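Side-chain contacts in aldehyde dehydrogenase (Burkholderia vietnamiensis, PDB 5KF0), which probably oxidises aldehydes to carboxylic acids with a nicotinamide dinucleotide as cofactor, as aldehyde dehydrogenases do, and binds NADPH in this crystal: residues A[14-19]-A[48-53]; A[77-82]-A[202-207]; A[262-267]-A[443-448]; A[399-404]-A[428-433]. One frame throughout, in Å; residues are numbered along the deposited sequence.

Contact 1 of 4, residues A[14-19]-A[48-53]; sequences YPYYLA and AQAIDA
Tyr-16 and Leu-18, two residues apart on the strand 16-18, both reach the first two turns of helix 48-60, and they do so entirely through apolar and van der Waals contacts. The apolar part centres on Ala-50. The hydroxyl end of Tyr-16 comes up to its methyl group, with OH 3.5 Å from Ala-50 CB and the ring carbon CZ 4.0 Å from the same methyl, which meets the ring obliquely. Tyr-16 holds its ring between the backbone N and the carbonyl carbon (chi1 58°), and from there the phenol reaches Ala-50 with its hydroxyl end. One turn on, the methyl of Ala-53 lies 4.3 Å from Leu-18 CD1, a looser contact nearer the solvent.

The second kind of contact is between a methyl and the helix backbone. Leu-18 CD1 rests 3.7 Å from Ala-50 O and 4.1 Å from Ala-53 C, and it thereby packs on the main chain between the two alanines. Leu-18 CA and Ala-50 CA, the nearest pair across the two segments, are 7.5 Å apart, a spacing consistent with alanines at the interface.

The strand axis runs at 43° to that of the helix segment, 9.6 Å away at closest. Strand 21-23 continues the packing through Val-23, which touches both Tyr-16 and Leu-18, while Tyr-17 turns to helix 192-202.

Contact 2 of 4, residues A[77-82]-A[202-207]; sequences LDHCVA and AETNLP
His-79 swings its imidazole out from the helix with CG opposite the backbone N (chi1 180°), and Glu-203 sends an extended chain to meet it, its CG opposite the carbonyl carbon (chi1 -58°). The two ends join in one hydrogen bond: His-79 NE2 donates to Glu-203 OE1 over 2.8 Å, with an N-H...O angle of 153°. The carboxylate oxygen stands at the edge of the imidazole, only slightly out of the ring plane, and receives the proton on its anti lone pair, the one turned away from OE2. Ring and carboxylate planes are steeply inclined to each other.

This histidine-carboxylate pair fastens helix 70-86 to the loop that follows helix 192-202, on the surface of the fold. Glu-203 has a second partner on the same helix, since OE2 forms a salt bridge with Arg-83; the carboxylate is thus held through both oxygens. Its negative charge might favour a protonated imidazole, though the nearby Arg-83 would weaken the effect.

Beside the polar bond, Thr-204 adds a methyl contact. Its CG2 lies 3.6 Å from His-79 CD2 and 4.1 Å from His-79 CG, meeting the ring obliquely, and Glu-203 CB is 3.6 Å from His-79 NE2, so the imidazole is touched by both neighbouring residues of the loop. The hydroxyl of Thr-204 is turned back to the end of helix 192-202 and to its own loop: OG1 bonds to the carbonyl of Leu-201 and accepts a weak hydrogen bond from Leu-206 N. Val-200 of helix 192-202 also packs against His-79.

Contact 3 of 4, residues A[262-267]-A[443-448]; sequences AAAIVD and DVPSFR. With ACT (acetate ion), chain H.
Pro-445 lays its ring against the start of strand 263-266, touching three consecutive alanine residues. That strand lies between parallel strands 298-302 and 416-420 of a mixed sheet; the proline comes from the loop after strand 438-441. The apolar contacts are methyl to ring carbon: Ala-262 CB is 3.8 Å from Pro-445 CG, and Ala-264 CB is 3.9 Å from Pro-445 CD. Between these methyls comes a contact with the backbone, where the carbonyl oxygen of Ala-263 approaches Pro-445 CG at 3.5 Å and CD at 3.7 Å.

Hydrogen bonds serve the loop itself. Residues 444-447 form a type I beta turn, closed by a weak bond from Phe-447 N to Val-444 O, and Asp-443 OD2 accepts a weak one from Val-444 N. A hydrogen bond to a bound ion lies at the far end of the loop: Arg-448, extended from CG to NE, donates from NH1 to acetate OXT over 3.1 Å (148°), at the guanidinium edge. The acetate probably comes from the crystallisation liquor.

An aromatic contact joins Phe-447 to Tyr-143 of the third subunit, ring stacked on ring.

With no hydrogen bond joining the two segments, their buried fit rests on shape: alanines form a low surface for the proline ring, while Ser-446 OG bonds to the carbonyl of Ile-294, and Asp-443 to Arg-280 and to Tyr-143 of the third subunit.

Contact 4 of 4, residues A[399-404]-A[428-433]; sequences DRFDDA and QRAWDE
The first turn of helix 401-409, with Arg-400 at its N-cap, lies beside the last turns of helix 424-433, Asp-402 CA and Arg-429 CA being 8.3 Å apart. Asp-402 and Arg-429 bridge the gap with a side-on, two-pronged salt bridge. Arg-429 NE donates to Asp-402 OD1 over 3.0 Å in a nearly straight bond (172°) that arrives on the syn side; NH2 donates to Asp-402 OD2 over 2.8 Å, from above the carboxylate plane. The planes of the two groups are 32° apart, so the fork is twisted while both oxygens stay near the guanidinium plane. A bend at chi2 (68°) turns the arginine chain toward the aspartate.

Glu-433, one turn further along helix 424-433, completes a salt-bridge network: its CG lies over one guanidinium face, offset toward the rim, and OE2 makes a long ion pair with Arg-429 NH1 from well outside the plane. The two bonds, with this contact, should restrict the guanidinium's rotation.

Deeper in, Phe-401 directs its ring edge at the other helix, CE2 lying 4.4 Å from Arg-429 CB and CZ 4.4 Å from Ala-430 CB. The same ring stacks on His-426 and touches Ile-265 of strand 263-266. Trp-431 makes a cation-pi contact with Arg-148 of the third subunit.

How the contacts relate
From the N terminus, contact 1 closes a short loop of 28 residues, mostly strands and turns, joining strand 13-18 to helix 48-60. Contact 2 then closes a loop of 119 residues, about half of them helical, between helix 70-86 and the chain after helix 192-202. The two follow in series but touch, as Tyr-17 CE1 packs on Ala-202 CB at 3.9 Å. Across the centre of the chain, contact 3 closes a loop of 175 residues between strand 263-266 and the loop after strand 438-441, and contact 4 falls wholly within it, joining helices 401-409 and 424-433. Ile-265 CD1 links this second pair by packing on Ala-404 CB at 3.8 Å. Contacts 3 and 4 also both border the third subunit.

Contact 1 of 4, residues A[14-19]-A[48-53]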
loop_
_atom_site.group_PDB
_atom_site.type_symbol
_atom_site.label_atom_id
_atom_site.label_comp_id
_atom_site.label_asym_id
_atom_site.label_seq_id
_atom_site.Cartn_x
_atom_site.Cartn_y
_atom_site.Cartn_z
ATOM N N TYR A 14 -35.985 4.216 28.288
ATOM C CA TYR A 14 -34.564 4.347 28.000
ATOM C C TYR A 14 -34.143 5.804 28.132
ATOM O O TYR A 14 -34.907 6.711 27.777
ATOM C CB TYR A 14 -34.206 3.848 26.574
ATOM C CG TYR A 14 -34.254 2.342 26.446
ATOM C CD1 TYR A 14 -33.095 1.573 26.541
ATOM C CD2 TYR A 14 -35.459 1.685 26.254
ATOM C CE1 TYR A 14 -33.143 0.197 26.435
ATOM C CE2 TYR A 14 -35.517 0.304 26.147
ATOM C CZ TYR A 14 -34.354 -0.432 26.241
ATOM O OH TYR A 14 -34.418 -1.802 26.146
ATOM N N PRO A 15 -32.934 6.058 28.625
ATOM C CA PRO A 15 -32.386 7.415 28.606
ATOM C C PRO A 15 -31.737 7.698 27.259
ATOM O O PRO A 15 -31.558 6.801 26.432
ATOM C CB PRO A 15 -31.330 7.361 29.709
ATOM C CG PRO A 15 -30.760 5.950 29.546
ATOM C CD PRO A 15 -31.940 5.079 29.101
ATOM N N TYR A 16 -31.375 8.958 27.044
ATOM C CA TYR A 16 -30.393 9.232 26.001
ATOM C C TYR A 16 -29.026 9.382 26.649
ATOM O O TYR A 16 -28.895 9.409 27.871
ATOM C CB TYR A 16 -30.753 10.451 25.127
ATOM C CG TYR A 16 -30.955 11.808 25.766
ATOM C CD1 TYR A 16 -29.927 12.454 26.455
ATOM C CD2 TYR A 16 -32.161 12.485 25.612
ATOM C CE1 TYR A 16 -30.115 13.718 27.008
ATOM C CE2 TYR A 16 -32.352 13.739 26.159
ATOM C CZ TYR A 16 -31.334 14.349 26.858
ATOM O OH TYR A 16 -31.518 15.602 27.405
ATOM N N TYR A 17 -27.990 9.436 25.817
ATOM C CA TYR A 17 -26.619 9.475 26.314
ATOM C C TYR A 17 -25.976 10.782 25.894
ATOM O O TYR A 17 -25.821 11.052 24.697
ATOM C CB TYR A 17 -25.825 8.260 25.833
ATOM C CG TYR A 17 -26.215 7.054 26.661
ATOM C CD1 TYR A 17 -25.475 6.685 27.780
ATOM C CD2 TYR A 17 -27.374 6.340 26.374
ATOM C CE1 TYR A 17 -25.857 5.606 28.571
ATOM C CE2 TYR A 17 -27.767 5.260 27.162
ATOM C CZ TYR A 17 -26.999 4.903 28.255
ATOM O OH TYR A 17 -27.376 3.831 29.049
ATOM N N LEU A 18 -25.631 11.596 26.886
ATOM C CA LEU A 18 -25.050 12.915 26.682
ATOM C C LEU A 18 -23.664 12.894 27.308
ATOM O O LEU A 18 -23.535 12.718 28.528
ATOM C CB LEU A 18 -25.933 14.000 27.309
ATOM C CG LEU A 18 -25.382 15.424 27.345
ATOM C CD1 LEU A 18 -25.167 15.920 25.949
ATOM C CD2 LEU A 18 -26.336 16.351 28.111
ATOM N N ALA A 19 -22.639 13.083 26.477
ATOM C CA ALA A 19 -21.243 13.051 26.923
ATOM C C ALA A 19 -20.974 11.817 27.783
ATOM O O ALA A 19 -20.506 11.898 28.925
ATOM C CB ALA A 19 -20.870 14.337 27.657
ATOM N N ALA A 48 -33.003 20.811 21.326
ATOM C CA ALA A 48 -31.854 21.493 20.738
ATOM C C ALA A 48 -30.806 21.842 21.785
ATOM O O ALA A 48 -29.611 21.884 21.470
ATOM C CB ALA A 48 -32.308 22.754 19.999
ATOM N N GLN A 49 -31.226 22.119 23.027
ATOM C CA GLN A 49 -30.261 22.439 24.077
ATOM C C GLN A 49 -29.401 21.234 24.418
ATOM O O GLN A 49 -28.204 21.376 24.697
ATOM C CB GLN A 49 -30.973 22.936 25.333
ATOM C CG GLN A 49 -31.454 24.359 25.237
ATOM C CD GLN A 49 -32.442 24.547 24.109
ATOM O OE1 GLN A 49 -33.522 23.955 24.108
ATOM N NE2 GLN A 49 -32.057 25.343 23.116
ATOM N N ALA A 50 -30.000 20.046 24.433
ATOM C CA ALA A 50 -29.218 18.839 24.677
ATOM C C ALA A 50 -28.262 18.570 23.524
ATOM O O ALA A 50 -27.121 18.140 23.744
ATOM C CB ALA A 50 -30.145 17.641 24.903
ATOM N N ILE A 51 -28.708 18.816 22.287
ATOM C CA ILE A 51 -27.834 18.621 21.130
ATOM C C ILE A 51 -26.662 19.592 21.194
ATOM O O ILE A 51 -25.501 19.208 21.004
ATOM C CB ILE A 51 -28.627 18.785 19.819
ATOM C CG1 ILE A 51 -29.701 17.703 19.707
ATOM C CG2 ILE A 51 -27.686 18.708 18.604
ATOM C CD1 ILE A 51 -30.759 18.005 18.636
ATOM N N ASP A 52 -26.951 20.860 21.489
ATOM C CA ASP A 52 -25.885 21.848 21.620
ATOM C C ASP A 52 -24.894 21.465 22.716
ATOM O O ASP A 52 -23.678 21.593 22.529
ATOM C CB ASP A 52 -26.472 23.228 21.900
ATOM C CG ASP A 52 -25.399 24.243 22.194
ATOM O OD1 ASP A 52 -24.692 24.628 21.248
ATOM O OD2 ASP A 52 -25.241 24.634 23.371
ATOM N N ALA A 53 -25.389 20.993 23.866
ATOM C CA ALA A 53 -24.485 20.574 24.936
ATOM C C ALA A 53 -23.622 19.398 24.496
ATOM O O ALA A 53 -22.441 19.317 24.853
ATOM C CB ALA A 53 -25.279 20.211 26.197
#

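Contact 2 of 4, residues A[77-82]-A[202-207]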
loop_
_atom_site.group_PDB
_atom_site.type_symbol
_atom_site.label_atom_id
_atom_site.label_comp_id
_atom_site.label_asym_id
_atom_site.label_seq_id
_atom_site.Cartn_x
_atom_site.Cartn_y
_atom_site.Cartn_z
ATOM N N LEU A 77 -13.232 -0.991 21.523
ATOM C CA LEU A 77 -13.976 -1.739 20.510
ATOM C C LEU A 77 -14.147 -3.201 20.912
ATOM O O LEU A 77 -15.221 -3.788 20.711
ATOM C CB LEU A 77 -13.268 -1.619 19.157
ATOM C CG LEU A 77 -13.354 -0.190 18.592
ATOM C CD1 LEU A 77 -12.254 0.080 17.552
ATOM C CD2 LEU A 77 -14.736 0.070 18.003
ATOM N N ASP A 78 -13.102 -3.798 21.494
ATOM C CA ASP A 78 -13.190 -5.188 21.933
ATOM C C ASP A 78 -14.206 -5.355 23.052
ATOM O O ASP A 78 -14.888 -6.384 23.121
ATOM C CB ASP A 78 -11.829 -5.691 22.410
ATOM C CG ASP A 78 -10.824 -5.806 21.292
ATOM O OD1 ASP A 78 -11.247 -5.938 20.120
ATOM O OD2 ASP A 78 -9.610 -5.774 21.589
ATOM N N HIS A 79 -14.293 -4.372 23.964
ATOM C CA HIS A 79 -15.323 -4.421 24.997
ATOM C C HIS A 79 -16.714 -4.459 24.385
ATOM O O HIS A 79 -17.582 -5.217 24.839
ATOM C CB HIS A 79 -15.229 -3.215 25.928
ATOM C CG HIS A 79 -16.273 -3.216 27.002
ATOM N ND1 HIS A 79 -16.187 -4.016 28.122
ATOM C CD2 HIS A 79 -17.437 -2.532 27.118
ATOM C CE1 HIS A 79 -17.247 -3.817 28.886
ATOM N NE2 HIS A 79 -18.017 -2.916 28.305
ATOM N N CYS A 80 -16.944 -3.630 23.360
ATOM C CA CYS A 80 -18.214 -3.638 22.645
ATOM C C CYS A 80 -18.500 -5.006 22.036
ATOM O O CYS A 80 -19.599 -5.546 22.200
ATOM C CB CYS A 80 -18.213 -2.570 21.555
ATOM S SG CYS A 80 -18.220 -0.877 22.208
ATOM N N VAL A 81 -17.523 -5.571 21.317
ATOM C CA VAL A 81 -17.698 -6.896 20.710
ATOM C C VAL A 81 -18.114 -7.916 21.758
ATOM O O VAL A 81 -19.067 -8.687 21.564
ATOM C CB VAL A 81 -16.412 -7.338 19.994
ATOM C CG1 VAL A 81 -16.509 -8.821 19.590
ATOM C CG2 VAL A 81 -16.165 -6.468 18.779
ATOM N N ALA A 82 -17.395 -7.949 22.883
ATOM C CA ALA A 82 -17.698 -8.929 23.920
ATOM C C ALA A 82 -19.101 -8.736 24.478
ATOM O O ALA A 82 -19.824 -9.712 24.719
ATOM C CB ALA A 82 -16.670 -8.843 25.045
ATOM N N ALA A 202 -20.857 3.355 27.385
ATOM C CA ALA A 202 -20.796 4.075 28.649
ATOM C C ALA A 202 -20.062 3.295 29.730
ATOM O O ALA A 202 -19.634 3.894 30.726
ATOM C CB ALA A 202 -22.209 4.418 29.118
ATOM N N GLU A 203 -19.899 1.983 29.550
ATOM C CA GLU A 203 -19.133 1.153 30.469
ATOM C C GLU A 203 -17.628 1.317 30.307
ATOM O O GLU A 203 -16.882 0.842 31.172
ATOM C CB GLU A 203 -19.495 -0.324 30.268
ATOM C CG GLU A 203 -20.984 -0.631 30.453
ATOM C CD GLU A 203 -21.357 -2.050 30.041
ATOM O OE1 GLU A 203 -20.513 -2.761 29.456
ATOM O OE2 GLU A 203 -22.509 -2.456 30.304
ATOM N N THR A 204 -17.170 1.965 29.236
ATOM C CA THR A 204 -15.743 2.052 28.963
ATOM C C THR A 204 -15.142 3.322 29.553
ATOM O O THR A 204 -15.842 4.233 29.999
ATOM C CB THR A 204 -15.457 2.022 27.463
ATOM O OG1 THR A 204 -15.865 3.264 26.876
ATOM C CG2 THR A 204 -16.175 0.866 26.792
ATOM N N ASN A 205 -13.811 3.383 29.495
ATOM C CA ASN A 205 -13.004 4.484 29.986
ATOM C C ASN A 205 -12.854 5.623 29.000
ATOM O O ASN A 205 -11.906 6.406 29.139
ATOM C CB ASN A 205 -11.616 3.969 30.371
ATOM C CG ASN A 205 -11.429 3.933 31.850
ATOM O OD1 ASN A 205 -10.313 4.039 32.354
ATOM N ND2 ASN A 205 -12.536 3.793 32.574
ATOM N N LEU A 206 -13.740 5.753 28.026
ATOM C CA LEU A 206 -13.592 6.822 27.050
ATOM C C LEU A 206 -13.647 8.184 27.732
ATOM O O LEU A 206 -14.401 8.363 28.699
ATOM C CB LEU A 206 -14.702 6.741 26.006
ATOM C CG LEU A 206 -14.561 5.629 24.980
ATOM C CD1 LEU A 206 -15.891 5.438 24.256
ATOM C CD2 LEU A 206 -13.443 5.983 24.002
ATOM N N PRO A 207 -12.887 9.169 27.247
ATOM C CA PRO A 207 -12.983 10.526 27.804
ATOM C C PRO A 207 -14.407 11.052 27.697
ATOM O O PRO A 207 -15.106 10.788 26.721
ATOM C CB PRO A 207 -12.022 11.338 26.926
ATOM C CG PRO A 207 -11.112 10.328 26.282
ATOM C CD PRO A 207 -11.906 9.065 26.156
#

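Contact 3 of 4, residues A[262-267]-A[443-448]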
loop_
_atom_site.group_PDB
_atom_site.type_symbol
_atom_site.label_atom_id
_atom_site.label_comp_id
_atom_site.label_asym_id
_atom_site.label_seq_id
_atom_site.Cartn_x
_atom_site.Cartn_y
_atom_site.Cartn_z
ATOM N N ALA A 262 -32.008 -1.227 -7.179
ATOM C CA ALA A 262 -30.944 -2.120 -7.631
ATOM C C ALA A 262 -31.456 -3.207 -8.570
ATOM O O ALA A 262 -32.554 -3.745 -8.395
ATOM C CB ALA A 262 -30.246 -2.758 -6.425
ATOM N N ALA A 263 -30.630 -3.536 -9.565
ATOM C CA ALA A 263 -30.945 -4.530 -10.583
ATOM C C ALA A 263 -30.046 -5.759 -10.472
ATOM O O ALA A 263 -28.870 -5.666 -10.095
ATOM C CB ALA A 263 -30.794 -3.941 -11.994
ATOM N N ALA A 264 -30.604 -6.909 -10.861
ATOM C CA ALA A 264 -29.836 -8.135 -11.053
ATOM C C ALA A 264 -30.026 -8.619 -12.482
ATOM O O ALA A 264 -31.161 -8.670 -12.973
ATOM C CB ALA A 264 -30.284 -9.229 -10.080
ATOM N N ILE A 265 -28.923 -8.971 -13.147
ATOM C CA ILE A 265 -28.945 -9.531 -14.499
ATOM C C ILE A 265 -28.720 -11.031 -14.410
ATOM O O ILE A 265 -27.800 -11.480 -13.713
ATOM C CB ILE A 265 -27.857 -8.891 -15.380
ATOM C CG1 ILE A 265 -28.166 -7.416 -15.625
ATOM C CG2 ILE A 265 -27.730 -9.654 -16.710
ATOM C CD1 ILE A 265 -27.008 -6.661 -16.274
ATOM N N VAL A 266 -29.539 -11.806 -15.126
ATOM C CA VAL A 266 -29.362 -13.254 -15.253
ATOM C C VAL A 266 -28.947 -13.539 -16.692
ATOM O O VAL A 266 -29.747 -13.377 -17.624
ATOM C CB VAL A 266 -30.636 -14.025 -14.885
ATOM C CG1 VAL A 266 -30.390 -15.534 -15.015
ATOM C CG2 VAL A 266 -31.103 -13.649 -13.465
ATOM N N ASP A 267 -27.701 -13.972 -16.878
ATOM C CA ASP A 267 -27.122 -14.177 -18.201
ATOM C C ASP A 267 -27.597 -15.495 -18.816
ATOM O O ASP A 267 -28.194 -16.354 -18.158
ATOM C CB ASP A 267 -25.589 -14.154 -18.101
ATOM C CG ASP A 267 -24.901 -13.737 -19.390
ATOM O OD1 ASP A 267 -23.656 -13.606 -19.353
ATOM O OD2 ASP A 267 -25.571 -13.541 -20.432
ATOM N N ASP A 443 -23.907 -13.284 -7.577
ATOM C CA ASP A 443 -24.863 -13.108 -6.486
ATOM C C ASP A 443 -25.636 -11.818 -6.752
ATOM O O ASP A 443 -25.319 -11.061 -7.676
ATOM C CB ASP A 443 -24.173 -13.082 -5.114
ATOM C CG ASP A 443 -25.132 -13.372 -3.956
ATOM O OD1 ASP A 443 -24.700 -13.270 -2.795
ATOM O OD2 ASP A 443 -26.326 -13.673 -4.193
ATOM N N VAL A 444 -26.658 -11.578 -5.935
ATOM C CA VAL A 444 -27.511 -10.399 -6.088
ATOM C C VAL A 444 -26.775 -9.139 -5.643
ATOM O O VAL A 444 -25.778 -9.220 -4.898
ATOM C CB VAL A 444 -28.825 -10.549 -5.302
ATOM C CG1 VAL A 444 -29.788 -11.487 -6.051
ATOM C CG2 VAL A 444 -28.551 -11.047 -3.884
ATOM N N PRO A 445 -27.233 -7.955 -6.069
ATOM C CA PRO A 445 -26.660 -6.706 -5.542
ATOM C C PRO A 445 -26.829 -6.560 -4.045
ATOM O O PRO A 445 -26.172 -5.702 -3.446
ATOM C CB PRO A 445 -27.442 -5.613 -6.290
ATOM C CG PRO A 445 -28.751 -6.293 -6.670
ATOM C CD PRO A 445 -28.303 -7.683 -7.051
ATOM N N SER A 446 -27.693 -7.363 -3.429
ATOM C CA SER A 446 -28.015 -7.240 -2.014
ATOM C C SER A 446 -26.901 -7.728 -1.092
ATOM O O SER A 446 -27.068 -7.629 0.131
ATOM C CB SER A 446 -29.313 -8.002 -1.741
ATOM O OG SER A 446 -30.263 -7.680 -2.744
ATOM N N PHE A 447 -25.773 -8.211 -1.623
ATOM C CA PHE A 447 -24.686 -8.719 -0.791
ATOM C C PHE A 447 -23.776 -7.588 -0.315
ATOM O O PHE A 447 -23.370 -6.728 -1.107
ATOM C CB PHE A 447 -23.849 -9.751 -1.557
ATOM C CG PHE A 447 -22.631 -10.202 -0.803
ATOM C CD1 PHE A 447 -22.740 -11.195 0.161
ATOM C CD2 PHE A 447 -21.394 -9.615 -1.019
ATOM C CE1 PHE A 447 -21.622 -11.599 0.888
ATOM C CE2 PHE A 447 -20.284 -10.016 -0.289
ATOM C CZ PHE A 447 -20.404 -11.011 0.654
ATOM N N ARG A 448 -23.435 -7.619 0.976
ATOM C CA ARG A 448 -22.417 -6.758 1.566
ATOM C C ARG A 448 -21.700 -7.528 2.668
ATOM O O ARG A 448 -22.334 -8.237 3.452
ATOM C CB ARG A 448 -23.025 -5.482 2.158
ATOM C CG ARG A 448 -21.979 -4.562 2.825
ATOM C CD ARG A 448 -22.649 -3.337 3.433
ATOM N NE ARG A 448 -21.662 -2.393 3.946
ATOM C CZ ARG A 448 -21.966 -1.237 4.524
ATOM N NH1 ARG A 448 -23.241 -0.897 4.718
ATOM N NH2 ARG A 448 -20.995 -0.418 4.906
HETATM C C ACT H . -26.175 -3.493 4.088
HETATM O O ACT H . -26.325 -4.747 4.168
HETATM O OXT ACT H . -25.535 -2.930 5.006
HETATM C CH3 ACT H . -26.718 -2.681 2.955
#

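Contact 4 of 4, residues A[399-404]-A[428-433]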
loop_
_atom_site.group_PDB
_atom_site.type_symbol
_atom_site.label_atom_id
_atom_site.label_comp_id
_atom_site.label_asym_id
_atom_site.label_seq_id
_atom_site.Cartn_x
_atom_site.Cartn_y
_atom_site.Cartn_z
ATOM N N ASP A 399 -32.187 -9.544 -24.736
ATOM C CA ASP A 399 -31.494 -10.371 -25.724
ATOM C C ASP A 399 -29.989 -10.160 -25.719
ATOM O O ASP A 399 -29.223 -11.126 -25.792
ATOM C CB ASP A 399 -31.987 -10.070 -27.150
ATOM C CG ASP A 399 -33.433 -10.381 -27.356
ATOM O OD1 ASP A 399 -33.944 -11.324 -26.717
ATOM O OD2 ASP A 399 -34.058 -9.687 -28.180
ATOM N N ARG A 400 -29.550 -8.906 -25.684
ATOM C CA ARG A 400 -28.146 -8.539 -25.812
ATOM C C ARG A 400 -27.626 -8.082 -24.461
ATOM O O ARG A 400 -28.242 -7.227 -23.824
ATOM C CB ARG A 400 -27.956 -7.407 -26.824
ATOM C CG ARG A 400 -28.281 -7.740 -28.262
ATOM C CD ARG A 400 -27.928 -6.557 -29.173
ATOM N NE ARG A 400 -28.795 -5.404 -28.939
ATOM C CZ ARG A 400 -28.463 -4.340 -28.212
ATOM N NH1 ARG A 400 -27.268 -4.263 -27.635
ATOM N NH2 ARG A 400 -29.331 -3.345 -28.061
ATOM N N PHE A 401 -26.475 -8.615 -24.050
ATOM C CA PHE A 401 -25.924 -8.257 -22.744
ATOM C C PHE A 401 -25.741 -6.747 -22.592
ATOM O O PHE A 401 -26.021 -6.188 -21.525
ATOM C CB PHE A 401 -24.600 -8.997 -22.521
ATOM C CG PHE A 401 -24.095 -8.929 -21.107
ATOM C CD1 PHE A 401 -24.714 -9.664 -20.101
ATOM C CD2 PHE A 401 -23.000 -8.140 -20.781
ATOM C CE1 PHE A 401 -24.249 -9.602 -18.790
ATOM C CE2 PHE A 401 -22.531 -8.075 -19.475
ATOM C CZ PHE A 401 -23.161 -8.803 -18.474
ATOM N N ASP A 402 -25.285 -6.065 -23.650
ATOM C CA ASP A 402 -25.077 -4.620 -23.554
ATOM C C ASP A 402 -26.387 -3.874 -23.321
ATOM O O ASP A 402 -26.397 -2.820 -22.668
ATOM C CB ASP A 402 -24.399 -4.096 -24.822
ATOM C CG ASP A 402 -22.885 -4.088 -24.726
ATOM O OD1 ASP A 402 -22.336 -4.555 -23.707
ATOM O OD2 ASP A 402 -22.245 -3.606 -25.691
ATOM N N ASP A 403 -27.499 -4.400 -23.844
ATOM C CA ASP A 403 -28.802 -3.800 -23.576
ATOM C C ASP A 403 -29.186 -3.962 -22.107
ATOM O O ASP A 403 -29.754 -3.048 -21.502
ATOM C CB ASP A 403 -29.857 -4.431 -24.484
ATOM C CG ASP A 403 -31.244 -3.843 -24.279
ATOM O OD1 ASP A 403 -32.190 -4.632 -24.076
ATOM O OD2 ASP A 403 -31.400 -2.607 -24.342
ATOM N N ALA A 404 -28.909 -5.133 -21.524
ATOM C CA ALA A 404 -29.138 -5.314 -20.095
ATOM C C ALA A 404 -28.342 -4.302 -19.284
ATOM O O ALA A 404 -28.868 -3.696 -18.341
ATOM C CB ALA A 404 -28.769 -6.740 -19.677
ATOM N N GLN A 428 -16.282 -8.687 -17.081
ATOM C CA GLN A 428 -15.411 -7.535 -17.334
ATOM C C GLN A 428 -16.192 -6.372 -17.931
ATOM O O GLN A 428 -15.992 -5.204 -17.563
ATOM C CB GLN A 428 -14.291 -7.926 -18.302
ATOM C CG GLN A 428 -13.352 -9.021 -17.835
ATOM C CD GLN A 428 -12.680 -9.744 -18.999
ATOM O OE1 GLN A 428 -13.062 -9.581 -20.164
ATOM N NE2 GLN A 428 -11.676 -10.544 -18.686
ATOM N N ARG A 429 -17.078 -6.678 -18.884
ATOM C CA ARG A 429 -17.887 -5.633 -19.497
ATOM C C ARG A 429 -18.783 -4.965 -18.457
ATOM O O ARG A 429 -18.944 -3.738 -18.458
ATOM C CB ARG A 429 -18.714 -6.227 -20.641
ATOM C CG ARG A 429 -19.567 -5.224 -21.389
ATOM C CD ARG A 429 -18.746 -4.236 -22.202
ATOM N NE ARG A 429 -19.576 -3.614 -23.236
ATOM C CZ ARG A 429 -19.221 -2.556 -23.965
ATOM N NH1 ARG A 429 -18.044 -1.962 -23.774
ATOM N NH2 ARG A 429 -20.050 -2.080 -24.888
ATOM N N ALA A 430 -19.378 -5.758 -17.562
ATOM C CA ALA A 430 -20.198 -5.174 -16.507
ATOM C C ALA A 430 -19.372 -4.280 -15.591
ATOM O O ALA A 430 -19.826 -3.202 -15.190
ATOM C CB ALA A 430 -20.878 -6.271 -15.692
ATOM N N TRP A 431 -18.168 -4.722 -15.218
ATOM C CA TRP A 431 -17.325 -3.901 -14.349
ATOM C C TRP A 431 -16.970 -2.581 -15.028
ATOM O O TRP A 431 -16.959 -1.525 -14.382
ATOM C CB TRP A 431 -16.059 -4.681 -13.989
ATOM C CG TRP A 431 -15.309 -4.201 -12.770
ATOM C CD1 TRP A 431 -15.759 -3.370 -11.787
ATOM C CD2 TRP A 431 -13.974 -4.578 -12.403
ATOM N NE1 TRP A 431 -14.779 -3.199 -10.833
ATOM C CE2 TRP A 431 -13.675 -3.926 -11.190
ATOM C CE3 TRP A 431 -13.002 -5.394 -12.991
ATOM C CZ2 TRP A 431 -12.443 -4.070 -10.544
ATOM C CZ3 TRP A 431 -11.772 -5.532 -12.354
ATOM C CH2 TRP A 431 -11.507 -4.867 -11.140
ATOM N N ASP A 432 -16.700 -2.623 -16.338
ATOM C CA ASP A 432 -16.385 -1.415 -17.103
ATOM C C ASP A 432 -17.554 -0.438 -17.150
ATOM O O ASP A 432 -17.355 0.779 -17.084
ATOM C CB ASP A 432 -16.046 -1.759 -18.558
ATOM C CG ASP A 432 -14.691 -2.408 -18.752
ATOM O OD1 ASP A 432 -13.870 -2.485 -17.818
ATOM O OD2 ASP A 432 -14.443 -2.821 -19.909
ATOM N N GLU A 433 -18.772 -0.952 -17.364
ATOM C CA GLU A 433 -19.864 -0.132 -17.874
ATOM C C GLU A 433 -20.956 0.184 -16.864
ATOM O O GLU A 433 -21.684 1.163 -17.066
ATOM C CB GLU A 433 -20.523 -0.813 -19.087
ATOM C CG GLU A 433 -19.586 -1.016 -20.274
ATOM C CD GLU A 433 -19.023 0.295 -20.784
ATOM O OE1 GLU A 433 -19.809 1.253 -20.938
ATOM O OE2 GLU A 433 -17.801 0.364 -21.020
#